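Local atomic coordinates of protease (Penicillium cyclopium, PDB entry 5Z6O), a protein that cleaves peptide bonds as a subtilisin-like serine protease of the proteinase K type, probably acting on casein, gelatin and collagen. Residues 8-16 with 207-215. Numbering follows the deposited sequence.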
ATOM      1  N   SER A   8       2.127  -1.464  19.431  1.00 15.66           N
ATOM      2  CA  SER A   8       1.253  -1.337  18.271  1.00 16.27           C
ATOM      3  C   SER A   8       0.640  -2.692  17.932  1.00 13.41           C
ATOM      4  O   SER A   8       1.303  -3.731  18.059  1.00 14.61           O
ATOM      5  CB  SER A   8       2.042  -0.832  17.079  1.00 17.98           C
ATOM      6  OG  SER A   8       3.138  -1.705  16.821  1.00 52.23           O
ATOM      7  N   PRO A   9      -0.600  -2.709  17.450  1.00 14.01           N
ATOM      8  CA  PRO A   9      -1.329  -3.979  17.301  1.00 12.59           C
ATOM      9  C   PRO A   9      -0.956  -4.790  16.073  1.00 16.82           C
ATOM     10  O   PRO A   9      -1.543  -5.857  15.855  1.00 18.37           O
ATOM     11  CB  PRO A   9      -2.793  -3.523  17.223  1.00 16.83           C
ATOM     12  CG  PRO A   9      -2.724  -2.170  16.670  1.00 15.32           C
ATOM     13  CD  PRO A   9      -1.467  -1.537  17.247  1.00 13.46           C
ATOM     14  N   SER A  10      -0.018  -4.321  15.254  1.00 10.43           N
ATOM     15  CA  SER A  10       0.504  -5.130  14.157  1.00  8.37           C
ATOM     16  C   SER A  10       2.014  -4.946  14.152  1.00  9.12           C
ATOM     17  O   SER A  10       2.473  -3.798  14.190  1.00 11.28           O
ATOM     18  CB  SER A  10      -0.082  -4.694  12.806  1.00  9.66           C
ATOM     19  OG  SER A  10       0.467  -5.503  11.762  1.00 11.99           O
ATOM     20  N   TRP A  11       2.774  -6.056  14.096  1.00  9.54           N
ATOM     21  CA  TRP A  11       4.244  -5.973  14.112  1.00 10.30           C
ATOM     22  C   TRP A  11       4.778  -5.159  12.943  1.00 12.08           C
ATOM     23  O   TRP A  11       5.857  -4.572  13.053  1.00  8.93           O
ATOM     24  CB  TRP A  11       4.886  -7.390  14.113  1.00 11.24           C
ATOM     25  CG  TRP A  11       4.740  -8.109  12.806  1.00 10.01           C
ATOM     26  CD1 TRP A  11       3.707  -8.926  12.415  1.00 10.90           C
ATOM     27  CD2 TRP A  11       5.648  -8.066  11.701  1.00  8.64           C
ATOM     28  NE1 TRP A  11       3.915  -9.379  11.127  1.00 10.33           N
ATOM     29  CE2 TRP A  11       5.083  -8.838  10.656  1.00  7.99           C
ATOM     30  CE3 TRP A  11       6.857  -7.412  11.473  1.00  8.37           C
ATOM     31  CZ2 TRP A  11       5.713  -9.010   9.425  1.00 10.82           C
ATOM     32  CZ3 TRP A  11       7.483  -7.587  10.213  1.00  7.67           C
ATOM     33  CH2 TRP A  11       6.926  -8.401   9.241  1.00 10.67           C
ATOM     34  N   GLY A  12       4.034  -5.061  11.839  1.00  9.22           N
ATOM     35  CA  GLY A  12       4.558  -4.343  10.678  1.00  7.68           C
ATOM     36  C   GLY A  12       4.729  -2.851  10.937  1.00  8.54           C
ATOM     37  O   GLY A  12       5.696  -2.232  10.466  1.00 11.51           O
ATOM     38  N   LEU A  13       3.829  -2.260  11.733  1.00  9.50           N
ATOM     39  CA  LEU A  13       3.971  -0.849  12.072  1.00  7.37           C
ATOM     40  C   LEU A  13       5.246  -0.604  12.855  1.00  8.45           C
ATOM     41  O   LEU A  13       6.044   0.282  12.527  1.00 11.18           O
ATOM     42  CB  LEU A  13       2.765  -0.377  12.901  1.00 10.31           C
ATOM     43  CG  LEU A  13       1.416  -0.432  12.184  1.00 11.09           C
ATOM     44  CD1 LEU A  13       0.354   0.091  13.155  1.00 13.44           C
ATOM     45  CD2 LEU A  13       1.411   0.450  10.909  1.00  9.66           C
ATOM     46  N   SER A  14       5.444  -1.345  13.938  1.00 10.29           N
ATOM     47  CA  SER A  14       6.634  -1.066  14.725  1.00 10.47           C
ATOM     48  C   SER A  14       7.899  -1.435  13.974  1.00  9.77           C
ATOM     49  O   SER A  14       8.942  -0.825  14.211  1.00 13.08           O
ATOM     50  CB  SER A  14       6.562  -1.796  16.065  1.00 15.81           C
ATOM     51  OG  SER A  14       6.034  -3.084  15.876  1.00 20.63           O
ATOM     52  N   ARG A  15       7.824  -2.380  13.022  1.00  9.14           N
ATOM     53  CA  ARG A  15       9.018  -2.729  12.257  1.00  6.94           C
ATOM     54  C   ARG A  15       9.491  -1.558  11.418  1.00 10.08           C
ATOM     55  O   ARG A  15      10.700  -1.358  11.269  1.00  9.82           O
ATOM     56  CB  ARG A  15       8.744  -3.930  11.348  1.00  8.52           C
ATOM     57  CG  ARG A  15      10.014  -4.471  10.626  1.00 10.85           C
ATOM     58  CD  ARG A  15      11.002  -4.986  11.651  1.00 11.32           C
ATOM     59  NE  ARG A  15      12.331  -5.279  11.090  1.00 11.34           N
ATOM     60  CZ  ARG A  15      13.303  -4.379  10.969  1.00 13.22           C
ATOM     61  NH1 ARG A  15      14.493  -4.756  10.510  1.00 13.00           N
ATOM     62  NH2 ARG A  15      13.105  -3.112  11.350  1.00 10.79           N
ATOM     63  N   ILE A  16       8.553  -0.819  10.802  1.00  6.92           N
ATOM     64  CA  ILE A  16       9.004   0.178   9.820  1.00  9.89           C
ATOM     65  C   ILE A  16       9.565   1.439  10.459  1.00 12.57           C
ATOM     66  O   ILE A  16      10.116   2.284   9.739  1.00 13.98           O
ATOM     67  CB  ILE A  16       7.895   0.585   8.836  1.00 11.07           C
ATOM     68  CG1 ILE A  16       6.759   1.271   9.591  1.00 13.38           C
ATOM     69  CG2 ILE A  16       7.442  -0.645   8.073  1.00 15.10           C
ATOM     70  CD1 ILE A  16       5.794   2.102   8.731  1.00 19.25           C
ATOM     71  N   ALA A 207       8.307  -4.959   2.338  1.00  6.79           N
ATOM     72  CA  ALA A 207       7.595  -4.380   3.466  1.00 11.02           C
ATOM     73  C   ALA A 207       6.895  -5.513   4.176  1.00  7.19           C
ATOM     74  O   ALA A 207       6.690  -6.579   3.578  1.00  5.60           O
ATOM     75  CB  ALA A 207       6.581  -3.319   3.007  1.00  8.19           C
ATOM     76  N   PRO A 208       6.486  -5.313   5.429  1.00  6.11           N
ATOM     77  CA  PRO A 208       5.883  -6.405   6.206  1.00  4.85           C
ATOM     78  C   PRO A 208       4.653  -6.953   5.511  1.00  8.20           C
ATOM     79  O   PRO A 208       3.755  -6.199   5.123  1.00  8.04           O
ATOM     80  CB  PRO A 208       5.520  -5.729   7.534  1.00  8.46           C
ATOM     81  CG  PRO A 208       6.608  -4.715   7.710  1.00  9.98           C
ATOM     82  CD  PRO A 208       6.822  -4.156   6.288  1.00  9.27           C
ATOM     83  N   GLY A 209       4.606  -8.280   5.380  1.00  8.05           N
ATOM     84  CA  GLY A 209       3.546  -8.862   4.584  1.00  7.17           C
ATOM     85  C   GLY A 209       3.003 -10.152   5.122  1.00 13.08           C
ATOM     86  O   GLY A 209       2.067 -10.696   4.539  1.00 15.56           O
ATOM     87  N   LYS A 210       3.576 -10.684   6.200  1.00 12.07           N
ATOM     88  CA  LYS A 210       3.065 -11.932   6.765  1.00  8.12           C
ATOM     89  C   LYS A 210       2.508 -11.665   8.143  1.00 10.26           C
ATOM     90  O   LYS A 210       3.173 -11.019   8.978  1.00 12.41           O
ATOM     91  CB  LYS A 210       4.162 -13.001   6.840  1.00 12.93           C
ATOM     92  CG  LYS A 210       3.671 -14.300   7.529  1.00 14.04           C
ATOM     93  CD  LYS A 210       4.745 -15.395   7.456  1.00 19.53           C
ATOM     94  CE  LYS A 210       4.205 -16.718   8.015  1.00 21.19           C
ATOM     95  NZ  LYS A 210       4.317 -16.714   9.480  1.00 27.91           N
ATOM     96  N   ASP A 211       1.277 -12.148   8.378  1.00 13.49           N
ATOM     97  CA  ASP A 211       0.567 -11.980   9.652  1.00 11.75           C
ATOM     98  C   ASP A 211       0.439 -10.508  10.026  1.00 10.57           C
ATOM     99  O   ASP A 211       0.892 -10.065  11.085  1.00  9.10           O
ATOM    100  CB  ASP A 211       1.218 -12.794  10.795  1.00 10.28           C
ATOM    101  CG  ASP A 211       1.166 -14.288  10.520  1.00 19.39           C
ATOM    102  OD1 ASP A 211       0.161 -14.748   9.964  1.00 18.49           O
ATOM    103  OD2 ASP A 211       2.126 -15.004  10.815  1.00 22.48           O
ATOM    104  N   ILE A 212      -0.251  -9.770   9.152  1.00  8.66           N
ATOM    105  CA  ILE A 212      -0.472  -8.332   9.311  1.00  9.41           C
ATOM    106  C   ILE A 212      -1.907  -8.130   9.801  1.00  7.53           C
ATOM    107  O   ILE A 212      -2.850  -8.615   9.175  1.00 11.07           O
ATOM    108  CB  ILE A 212      -0.237  -7.588   7.990  1.00 11.79           C
ATOM    109  CG1 ILE A 212       1.203  -7.760   7.508  1.00  8.70           C
ATOM    110  CG2 ILE A 212      -0.671  -6.109   8.147  1.00  7.35           C
ATOM    111  CD1 ILE A 212       2.218  -7.202   8.533  1.00  9.35           C
ATOM    112  N   THR A 213      -2.077  -7.459  10.941  1.00  9.76           N
ATOM    113  CA  THR A 213      -3.393  -7.230  11.524  1.00 10.31           C
ATOM    114  C   THR A 213      -3.911  -5.848  11.140  1.00  9.68           C
ATOM    115  O   THR A 213      -3.186  -4.851  11.267  1.00 10.02           O
ATOM    116  CB  THR A 213      -3.312  -7.369  13.044  1.00 11.78           C
ATOM    117  OG1 THR A 213      -2.823  -8.689  13.337  1.00 15.52           O
ATOM    118  CG2 THR A 213      -4.703  -7.135  13.732  1.00 12.00           C
ATOM    119  N   ALA A 214      -5.180  -5.779  10.713  1.00 10.10           N
ATOM    120  CA  ALA A 214      -5.774  -4.488  10.357  1.00 10.55           C
ATOM    121  C   ALA A 214      -7.300  -4.605  10.410  1.00 10.54           C
ATOM    122  O   ALA A 214      -7.846  -5.673  10.698  1.00 13.38           O
ATOM    123  CB  ALA A 214      -5.317  -4.034   8.961  1.00 10.27           C
ATOM    124  N   ALA A 215      -7.989  -3.503  10.098  1.00 11.60           N
ATOM    125  CA  ALA A 215      -9.450  -3.453  10.226  1.00 13.12           C
ATOM    126  C   ALA A 215     -10.137  -4.403   9.248  1.00 12.22           C
ATOM    127  O   ALA A 215      -9.634  -4.697   8.154  1.00 12.34           O
ATOM    128  CB  ALA A 215      -9.938  -2.023   9.947  1.00 11.63           C
TER
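Trp11 turns the N-H edge of its indole toward the turn joining strands 205-208 and 212-215, with one face over Pro208. Its NE1 gives a hydrogen bond of 2.8 Å to Lys210 O, which sits in the ring plane and is met nearly head-on (C=O...N angle 163°). The same N-H makes a second, weak hydrogen bond to Asp211 O, 3.1 Å from NE1 and bent to 121°. Pro208 CB makes a CH-pi contact under the six-membered ring, 3.9 Å from its centroid; on the same side Ile212 CD1 is offset toward the rim, 3.9 Å from Trp11 CE2. Chi1 of 71° sets CG between the backbone N and carbonyl carbon, swinging the indole across to the turn. Cut back to alanine, this position would probably leave the Lys210 and Asp211 carbonyls without their indole donor and uncover Pro208 CB. Helix 11-16 packs against the edge strand of the parallel subtilase sheet and the beta hairpin after it, where Asp211 and Ile212 form a G1 bulge facing Leu224. Gly12 CA lies 3.6 Å from Pro208 CB, with which a CB on Gly12 would clash. At the N-cap, Ser10 OG accepts a weak bond from Thr213 N at 3.3 Å; the Thr213 hydroxyl pairs with Thr223.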